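Local atomic coordinates of core protein VP4 (Bluetongue virus, PDB entry 2JHP), a protein that caps the viral RNA inside the virus core as a multifunctional enzyme, with pockets that bind guanine and S-adenosyl-L-homocysteine. Residues 58-63 with 473-478; 115-120 with 494-499; 122-127 with 431-436. One frame throughout, in Å; residues are numbered along the deposited sequence.

Contact 1 (58-63 with 473-478); sequences TIRQLR and AILFLM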
# COMPACT_ATOMS: atom_id res chain seq x y z
N THR A 58 -1.84 28.19 7.00
CA THR A 58 -1.12 27.00 7.46
C THR A 58 -1.24 25.85 6.44
O THR A 58 -2.18 25.79 5.64
CB THR A 58 -1.61 26.48 8.83
OG1 THR A 58 -2.93 25.96 8.71
CG2 THR A 58 -1.57 27.59 9.91
N ILE A 59 -0.26 24.95 6.48
CA ILE A 59 -0.22 23.79 5.60
C ILE A 59 -1.53 22.98 5.59
O ILE A 59 -2.10 22.73 4.53
CB ILE A 59 1.05 22.91 5.89
CG1 ILE A 59 0.98 21.60 5.11
CG2 ILE A 59 1.20 22.59 7.36
CD1 ILE A 59 1.16 21.77 3.67
N ARG A 60 -2.00 22.60 6.78
CA ARG A 60 -3.24 21.85 6.95
C ARG A 60 -4.46 22.59 6.44
O ARG A 60 -5.42 21.96 5.98
CB ARG A 60 -3.45 21.51 8.43
CG ARG A 60 -2.56 20.41 8.97
CD ARG A 60 -2.91 20.14 10.39
NE ARG A 60 -4.09 19.30 10.52
CZ ARG A 60 -5.05 19.48 11.42
NH1 ARG A 60 -5.00 20.49 12.27
NH2 ARG A 60 -6.08 18.64 11.46
N GLN A 61 -4.45 23.92 6.57
CA GLN A 61 -5.52 24.75 6.03
C GLN A 61 -5.51 24.62 4.52
O GLN A 61 -6.55 24.31 3.92
CB GLN A 61 -5.39 26.20 6.45
CG GLN A 61 -5.89 26.45 7.85
CD GLN A 61 -5.86 27.93 8.27
OE1 GLN A 61 -4.88 28.64 8.03
NE2 GLN A 61 -6.95 28.38 8.90
N LEU A 62 -4.34 24.81 3.92
CA LEU A 62 -4.21 24.70 2.47
C LEU A 62 -4.47 23.29 1.95
O LEU A 62 -5.06 23.12 0.89
CB LEU A 62 -2.86 25.26 1.98
CG LEU A 62 -2.68 26.78 2.04
CD1 LEU A 62 -1.30 27.22 1.55
CD2 LEU A 62 -3.77 27.51 1.27
N ARG A 63 -4.05 22.28 2.71
CA ARG A 63 -4.34 20.89 2.32
C ARG A 63 -5.84 20.56 2.37
O ARG A 63 -6.34 19.80 1.55
CB ARG A 63 -3.55 19.90 3.17
CG ARG A 63 -2.08 19.80 2.81
CD ARG A 63 -1.82 19.28 1.43
NE ARG A 63 -0.43 18.88 1.31
CZ ARG A 63 0.27 18.89 0.18
NH1 ARG A 63 -0.27 19.31 -0.96
NH2 ARG A 63 1.54 18.49 0.18
N ALA A 473 -8.61 11.91 6.45
CA ALA A 473 -7.92 10.86 7.18
C ALA A 473 -6.47 11.23 7.43
O ALA A 473 -5.95 11.01 8.53
CB ALA A 473 -8.02 9.56 6.44
N ILE A 474 -5.82 11.79 6.42
CA ILE A 474 -4.42 12.19 6.54
C ILE A 474 -4.27 13.38 7.50
O ILE A 474 -3.40 13.38 8.36
CB ILE A 474 -3.80 12.49 5.16
CG1 ILE A 474 -3.66 11.19 4.32
CG2 ILE A 474 -2.47 13.24 5.29
CD1 ILE A 474 -2.43 10.29 4.62
N LEU A 475 -5.13 14.37 7.34
CA LEU A 475 -5.14 15.56 8.17
C LEU A 475 -5.43 15.22 9.63
O LEU A 475 -4.89 15.85 10.55
CB LEU A 475 -6.18 16.53 7.63
CG LEU A 475 -5.74 17.68 6.72
CD1 LEU A 475 -4.23 17.75 6.48
CD2 LEU A 475 -6.51 17.68 5.43
N PHE A 476 -6.29 14.23 9.85
CA PHE A 476 -6.54 13.70 11.17
C PHE A 476 -5.26 13.14 11.78
O PHE A 476 -4.94 13.42 12.93
CB PHE A 476 -7.62 12.63 11.13
CG PHE A 476 -8.07 12.18 12.49
CD1 PHE A 476 -8.95 12.95 13.24
CD2 PHE A 476 -7.60 10.99 13.03
CE1 PHE A 476 -9.36 12.54 14.49
CE2 PHE A 476 -8.01 10.57 14.27
CZ PHE A 476 -8.90 11.35 15.01
N LEU A 477 -4.52 12.35 11.00
CA LEU A 477 -3.29 11.72 11.46
C LEU A 477 -2.16 12.72 11.59
O LEU A 477 -1.33 12.57 12.47
CB LEU A 477 -2.87 10.54 10.56
CG LEU A 477 -3.82 9.34 10.54
CD1 LEU A 477 -3.62 8.46 9.31
CD2 LEU A 477 -3.68 8.56 11.83
N MET A 478 -2.12 13.72 10.73
CA MET A 478 -1.19 14.82 10.93
C MET A 478 -1.38 15.39 12.36
O MET A 478 -0.41 15.66 13.09
CB MET A 478 -1.36 15.92 9.89
CG MET A 478 -0.66 15.63 8.60
SD MET A 478 -0.76 16.99 7.43
CE MET A 478 -0.09 16.23 5.96
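Two acceptors share NH2 of R60: L475 O, 3.2 Å from R60 NH2 in a weak, bent hydrogen bond, and D514 OD2, with which R60 forms a salt bridge. This is an antiparallel helix pair that joins two parts of the fold. Helix 59-64 lies in the N-terminal part, where it follows strand 48-51 and precedes strand 67-71 of a parallel sheet, while helix 470-480 follows strand 466-469 at the rim of a methyltransferase-like sheet. The short axes run at 170° and come no closer than 10.9 Å, a wide spacing that the side chains bridge. R60 starts out alongside the partner helix, and a turn about its CG-CD bond (chi3 80°) brings its guanidinium in to the L475 carbonyl, which it meets obliquely. The hydrocarbon part of the same arginine does the apolar packing. L475 CD1 touches R60 CG at 4.0 Å and, one turn along, R63 CB, also at 4.0 Å; M478 extends past R60 the opposite way and brings SD within 4.2 Å of R60 CG. R63 offers little more than its CB here, because its chain folds back and carries the guanidinium off to D86, F67 O and L489 O. At the N-terminus of helix 59-64, with T58 as N-cap, T58 and Q61 form a capping box. In it the T58 N-H points at an in-plane lone pair of Q61 OE1, 3.2 Å from T58 N and nearly straight at 172°, and Q61 N returns a weak bond to T58 OG1 at 3.3 Å.

Contact 2 (115-120 with 494-499); sequences KGFGDA and AWAMNF. With GUN (guanine), chain E.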
# COMPACT_ATOMS: atom_id res chain seq x y z
N LYS A 115 1.97 7.07 -4.08
CA LYS A 115 2.72 6.21 -3.18
C LYS A 115 2.80 6.87 -1.80
O LYS A 115 2.66 6.20 -0.79
CB LYS A 115 4.12 5.95 -3.72
CG LYS A 115 4.66 4.56 -3.42
CD LYS A 115 6.18 4.49 -3.56
CE LYS A 115 6.84 4.53 -2.19
NZ LYS A 115 8.29 4.80 -2.24
N GLY A 116 3.01 8.18 -1.79
CA GLY A 116 3.11 8.94 -0.55
C GLY A 116 1.85 8.83 0.28
O GLY A 116 1.91 8.65 1.50
N PHE A 117 0.71 8.92 -0.39
CA PHE A 117 -0.57 8.80 0.29
C PHE A 117 -0.73 7.41 0.94
O PHE A 117 -0.94 7.31 2.15
CB PHE A 117 -1.72 9.12 -0.66
CG PHE A 117 -3.05 8.77 -0.11
CD1 PHE A 117 -3.57 9.44 0.95
CD2 PHE A 117 -3.77 7.76 -0.67
CE1 PHE A 117 -4.81 9.12 1.46
CE2 PHE A 117 -5.02 7.42 -0.19
CZ PHE A 117 -5.55 8.10 0.89
N GLY A 118 -0.61 6.36 0.13
CA GLY A 118 -0.68 5.00 0.64
C GLY A 118 0.33 4.66 1.73
O GLY A 118 0.01 3.91 2.64
N ASP A 119 1.53 5.23 1.63
CA ASP A 119 2.63 4.95 2.57
C ASP A 119 2.39 5.57 3.94
O ASP A 119 2.81 5.03 4.95
CB ASP A 119 3.97 5.49 2.04
CG ASP A 119 4.55 4.64 0.91
OD1 ASP A 119 3.90 3.71 0.38
OD2 ASP A 119 5.70 4.93 0.54
N ALA A 120 1.76 6.74 3.94
CA ALA A 120 1.43 7.41 5.17
C ALA A 120 0.39 6.59 5.93
O ALA A 120 0.53 6.37 7.12
CB ALA A 120 0.95 8.80 4.88
N ALA A 494 -6.63 15.56 -3.91
CA ALA A 494 -7.68 15.06 -4.80
C ALA A 494 -7.68 13.52 -4.86
O ALA A 494 -8.73 12.88 -4.77
CB ALA A 494 -7.50 15.64 -6.19
N TRP A 495 -6.49 12.94 -5.00
CA TRP A 495 -6.34 11.51 -5.03
C TRP A 495 -6.85 10.89 -3.74
O TRP A 495 -7.70 10.01 -3.77
CB TRP A 495 -4.87 11.14 -5.28
CG TRP A 495 -4.67 9.67 -5.26
CD1 TRP A 495 -4.06 8.94 -4.28
CD2 TRP A 495 -5.12 8.73 -6.24
NE1 TRP A 495 -4.09 7.61 -4.60
CE2 TRP A 495 -4.72 7.45 -5.80
CE3 TRP A 495 -5.78 8.84 -7.47
CZ2 TRP A 495 -4.98 6.28 -6.54
CZ3 TRP A 495 -6.04 7.69 -8.21
CH2 TRP A 495 -5.65 6.42 -7.73
N ALA A 496 -6.32 11.35 -2.61
CA ALA A 496 -6.74 10.92 -1.27
C ALA A 496 -8.26 10.92 -1.15
O ALA A 496 -8.84 10.00 -0.61
CB ALA A 496 -6.10 11.82 -0.21
N MET A 497 -8.89 11.94 -1.73
CA MET A 497 -10.34 12.11 -1.71
C MET A 497 -11.15 11.16 -2.59
O MET A 497 -12.38 11.19 -2.54
CB MET A 497 -10.71 13.56 -2.00
CG MET A 497 -10.58 14.44 -0.78
SD MET A 497 -10.79 16.19 -1.08
CE MET A 497 -12.55 16.33 -0.85
N ASN A 498 -10.49 10.31 -3.38
CA ASN A 498 -11.16 9.18 -4.02
C ASN A 498 -11.43 8.02 -3.08
O ASN A 498 -12.11 7.07 -3.47
CB ASN A 498 -10.31 8.65 -5.17
CG ASN A 498 -10.26 9.60 -6.35
OD1 ASN A 498 -11.26 10.19 -6.75
ND2 ASN A 498 -9.07 9.75 -6.92
N PHE A 499 -10.86 8.07 -1.87
CA PHE A 499 -10.98 6.97 -0.92
C PHE A 499 -11.80 7.36 0.32
O PHE A 499 -11.75 8.51 0.79
CB PHE A 499 -9.60 6.43 -0.50
CG PHE A 499 -8.78 5.80 -1.63
CD1 PHE A 499 -7.83 6.54 -2.34
CD2 PHE A 499 -8.91 4.44 -1.93
CE1 PHE A 499 -7.07 5.93 -3.35
CE2 PHE A 499 -8.15 3.86 -2.93
CZ PHE A 499 -7.23 4.60 -3.64
N9 GUN E . 0.60 2.43 -2.68
C8 GUN E . 0.56 1.21 -3.20
N7 GUN E . -0.59 1.06 -3.86
C5 GUN E . -1.29 2.19 -3.76
C6 GUN E . -2.54 2.60 -4.23
O6 GUN E . -3.23 1.84 -4.91
N1 GUN E . -2.99 3.89 -3.94
C2 GUN E . -2.17 4.73 -3.17
N2 GUN E . -2.57 5.95 -2.87
N3 GUN E . -0.98 4.30 -2.72
C4 GUN E . -0.52 3.07 -3.00
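F117 lays a face of its ring against main chain: the CA of A496 stands 3.9 Å from the F117 ring centroid, close to the ring normal, in a CH-pi contact. On that same face the methyl CB of A496 comes down toward the rim, 3.4 Å from F117 CE1. The two neighbouring aromatics take less regular positions. W495 is turned almost perpendicular to F117, planes at 89°, yet the approach is oblique and only the corners meet, F117 CD2 lying 3.8 Å from W495 CD1. F499 is nearly parallel to F117, planes at 30°, but displaced so far that there is little stacking; F117 CE2 and F499 CD1 touch at 3.6 Å. F499 in turn sets its CE1 over a face of the W495 indole, which closes the cluster. With CG anti to the backbone N (chi1 169°), the F117 ring reaches straight across from helix 114-128 to these partners. Residues 494-499 run from helix 493-496 through a type I turn, A496 to F499, into strand 499-503, an antiparallel strand of the methyltransferase-like sheet. F117 and G118 from the helix and W495 from the other segment line a guanine pocket. The base directs its N2 at the edges of both F117 and W495, while G118, having no side chain, brings its CA to 3.4 Å from guanine N3. W495 NE1 is 2.8 Å from guanine N2; both nitrogens normally carry hydrogens, so the detail of this short approach is doubtful. Y446 hydrogen-bonds the guanine through its OH and sets its ring edge-to-face with W495, and R114 makes a cation-pi contact with the indole.

Contact 3 (122-127 with 431-436); sequences RNYAFK and SVIATA. With SAH (S-adenosyl-L-homocysteine), chain B.
Y124 and A125 take I433 between them, each against a different branch of the isoleucine. The first torsion of I433, -176°, puts CG1 opposite the backbone N and carries CD1 out to the tyrosine, 3.7 Å from Y124 CD2; the two side chains cross obliquely. The other branch, I433 CG2, meets A125 CB at 3.5 Å. The carbonyl oxygen of V432 lies near the plane of the Y124 ring, at its edge, 4.1 Å from Y124 CE2. Beyond that edge the phenol OH is hydrogen-bonded to E505. Helix 114-128 is thereby laid against strand 433-437 of a seven-stranded sheet whose strand order, with one strand antiparallel to both its neighbours, is that of class I methyltransferases.

R122 is turned the other way, from the strand to the bound S-adenosyl-L-homocysteine. A bend at its third torsion presents the guanidinium edge to the ligand carboxylate: R122 NE donates to the ligand's O at 2.9 Å and 162°, and R122 NH2 to its OXT at 3.0 Å and 151°, with a weaker bond from NH2 to O. NH1 is paired with D119. A two-nitrogen grip of this kind fixes both the position and the rotation of the carboxylate, and the arginine's positive charge would probably offset that of the ligand carboxylate.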
# COMPACT_ATOMS: atom_id res chain seq x y z
N ARG A 122 -0.07 3.38 5.54
CA ARG A 122 0.47 2.07 5.86
C ARG A 122 1.40 2.15 7.06
O ARG A 122 1.47 1.20 7.85
CB ARG A 122 1.19 1.46 4.67
CG ARG A 122 1.21 -0.07 4.70
CD ARG A 122 1.89 -0.71 3.49
NE ARG A 122 1.21 -0.33 2.26
CZ ARG A 122 1.62 0.65 1.46
NH1 ARG A 122 2.72 1.32 1.78
NH2 ARG A 122 0.94 0.95 0.36
N ASN A 123 2.11 3.26 7.21
CA ASN A 123 3.01 3.43 8.34
C ASN A 123 2.25 3.51 9.63
O ASN A 123 2.62 2.88 10.57
CB ASN A 123 3.97 4.59 8.14
CG ASN A 123 4.97 4.34 6.99
OD1 ASN A 123 5.05 3.24 6.43
ND2 ASN A 123 5.72 5.38 6.63
N TYR A 124 1.14 4.24 9.63
CA TYR A 124 0.24 4.26 10.79
C TYR A 124 -0.19 2.83 11.13
O TYR A 124 -0.21 2.43 12.32
CB TYR A 124 -0.98 5.16 10.53
CG TYR A 124 -2.14 4.94 11.50
CD1 TYR A 124 -2.15 5.56 12.76
CD2 TYR A 124 -3.22 4.12 11.16
CE1 TYR A 124 -3.21 5.38 13.64
CE2 TYR A 124 -4.29 3.92 12.05
CZ TYR A 124 -4.28 4.55 13.29
OH TYR A 124 -5.32 4.35 14.18
N ALA A 125 -0.50 2.06 10.08
CA ALA A 125 -0.97 0.68 10.22
C ALA A 125 0.09 -0.28 10.77
O ALA A 125 -0.25 -1.24 11.46
CB ALA A 125 -1.54 0.15 8.90
N PHE A 126 1.37 -0.02 10.47
CA PHE A 126 2.44 -0.87 11.00
C PHE A 126 2.63 -0.58 12.49
O PHE A 126 3.09 -1.45 13.24
CB PHE A 126 3.76 -0.67 10.24
CG PHE A 126 3.82 -1.39 8.93
CD1 PHE A 126 3.94 -0.69 7.73
CD2 PHE A 126 3.76 -2.79 8.88
CE1 PHE A 126 4.00 -1.37 6.50
CE2 PHE A 126 3.82 -3.48 7.65
CZ PHE A 126 3.94 -2.76 6.46
N LYS A 127 2.27 0.63 12.90
CA LYS A 127 2.35 1.03 14.30
C LYS A 127 1.21 0.45 15.11
O LYS A 127 1.37 0.16 16.29
CB LYS A 127 2.37 2.56 14.45
CG LYS A 127 3.58 3.26 13.83
CD LYS A 127 4.88 2.71 14.42
CE LYS A 127 6.11 3.26 13.73
NZ LYS A 127 7.31 2.42 14.04
N SER A 431 -11.78 -3.18 11.43
CA SER A 431 -10.40 -2.96 11.01
C SER A 431 -9.79 -1.78 11.75
O SER A 431 -10.51 -0.87 12.16
CB SER A 431 -10.32 -2.76 9.51
OG SER A 431 -9.00 -2.45 9.11
N VAL A 432 -8.47 -1.80 11.95
CA VAL A 432 -7.77 -0.69 12.61
C VAL A 432 -7.67 0.45 11.63
O VAL A 432 -7.71 1.62 12.02
CB VAL A 432 -6.36 -1.08 13.11
CG1 VAL A 432 -5.66 0.13 13.70
CG2 VAL A 432 -6.44 -2.19 14.14
N ILE A 433 -7.51 0.10 10.36
CA ILE A 433 -7.46 1.05 9.25
C ILE A 433 -7.84 0.33 7.98
O ILE A 433 -7.22 -0.67 7.61
CB ILE A 433 -6.08 1.78 9.11
CG1 ILE A 433 -6.17 2.82 7.98
CG2 ILE A 433 -4.94 0.79 8.91
CD1 ILE A 433 -5.06 3.85 7.96
N ALA A 434 -8.89 0.82 7.33
CA ALA A 434 -9.35 0.23 6.07
C ALA A 434 -9.66 1.33 5.06
O ALA A 434 -9.97 2.47 5.43
CB ALA A 434 -10.56 -0.65 6.33
N THR A 435 -9.53 1.01 3.77
CA THR A 435 -9.85 1.95 2.71
C THR A 435 -10.91 1.40 1.76
O THR A 435 -11.00 0.20 1.56
CB THR A 435 -8.63 2.34 1.86
OG1 THR A 435 -8.05 1.15 1.30
CG2 THR A 435 -7.60 3.09 2.68
N ALA A 436 -11.70 2.31 1.19
CA ALA A 436 -12.67 1.97 0.17
C ALA A 436 -12.74 3.07 -0.87
O ALA A 436 -12.78 4.26 -0.56
CB ALA A 436 -14.04 1.73 0.79
N SAH B . -2.78 -3.72 0.53
CA SAH B . -1.61 -3.27 -0.28
CB SAH B . -1.71 -3.57 -1.78
CG SAH B . -3.06 -3.69 -2.45
SD SAH B . -2.89 -4.38 -4.12
C SAH B . -1.24 -1.82 -0.04
O SAH B . -1.25 -1.35 1.11
OXT SAH B . -0.89 -1.09 -0.96
C5' SAH B . -4.44 -5.30 -3.91
C4' SAH B . -4.22 -6.77 -3.63
O4' SAH B . -5.25 -7.29 -2.81
C3' SAH B . -4.21 -7.61 -4.91
O3' SAH B . -3.16 -8.55 -4.78
C2' SAH B . -5.54 -8.35 -4.89
O2' SAH B . -5.47 -9.63 -5.45
C1' SAH B . -5.81 -8.46 -3.39
N9 SAH B . -7.24 -8.62 -3.06
C8 SAH B . -8.32 -8.04 -3.69
N7 SAH B . -9.46 -8.46 -3.08
C5 SAH B . -9.13 -9.31 -2.07
C6 SAH B . -9.89 -10.01 -1.14
N6 SAH B . -11.22 -9.92 -1.13
N1 SAH B . -9.26 -10.81 -0.20
C2 SAH B . -7.88 -10.90 -0.19
N3 SAH B . -7.12 -10.21 -1.11
C4 SAH B . -7.74 -9.42 -2.05

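In the fold
Helix 114-128 serves contacts 2 and 3, whose centres are about 12 Å apart: its early turns give F117 and G118 to the guanine pocket, and R122 further on binds S-adenosyl-L-homocysteine and also touches the guanine. The partner strands are neighbours in the sheet, with F499 CB 3.8 Å from A436 O. Contact 1, its centre about 13 Å from that of contact 2 and about 18 Å from that of contact 3, backs this helix through helix 470-480: I474 CG1 lies 3.7 Å from F117 CE1, and L477 CD2 lies 3.5 Å from Y124 CD1. The R63 side chain is about 14 Å from the guanine, and contact 1 reaches the pocket through I474 packing on F117. Along the chain, contact 3 is nested inside both others.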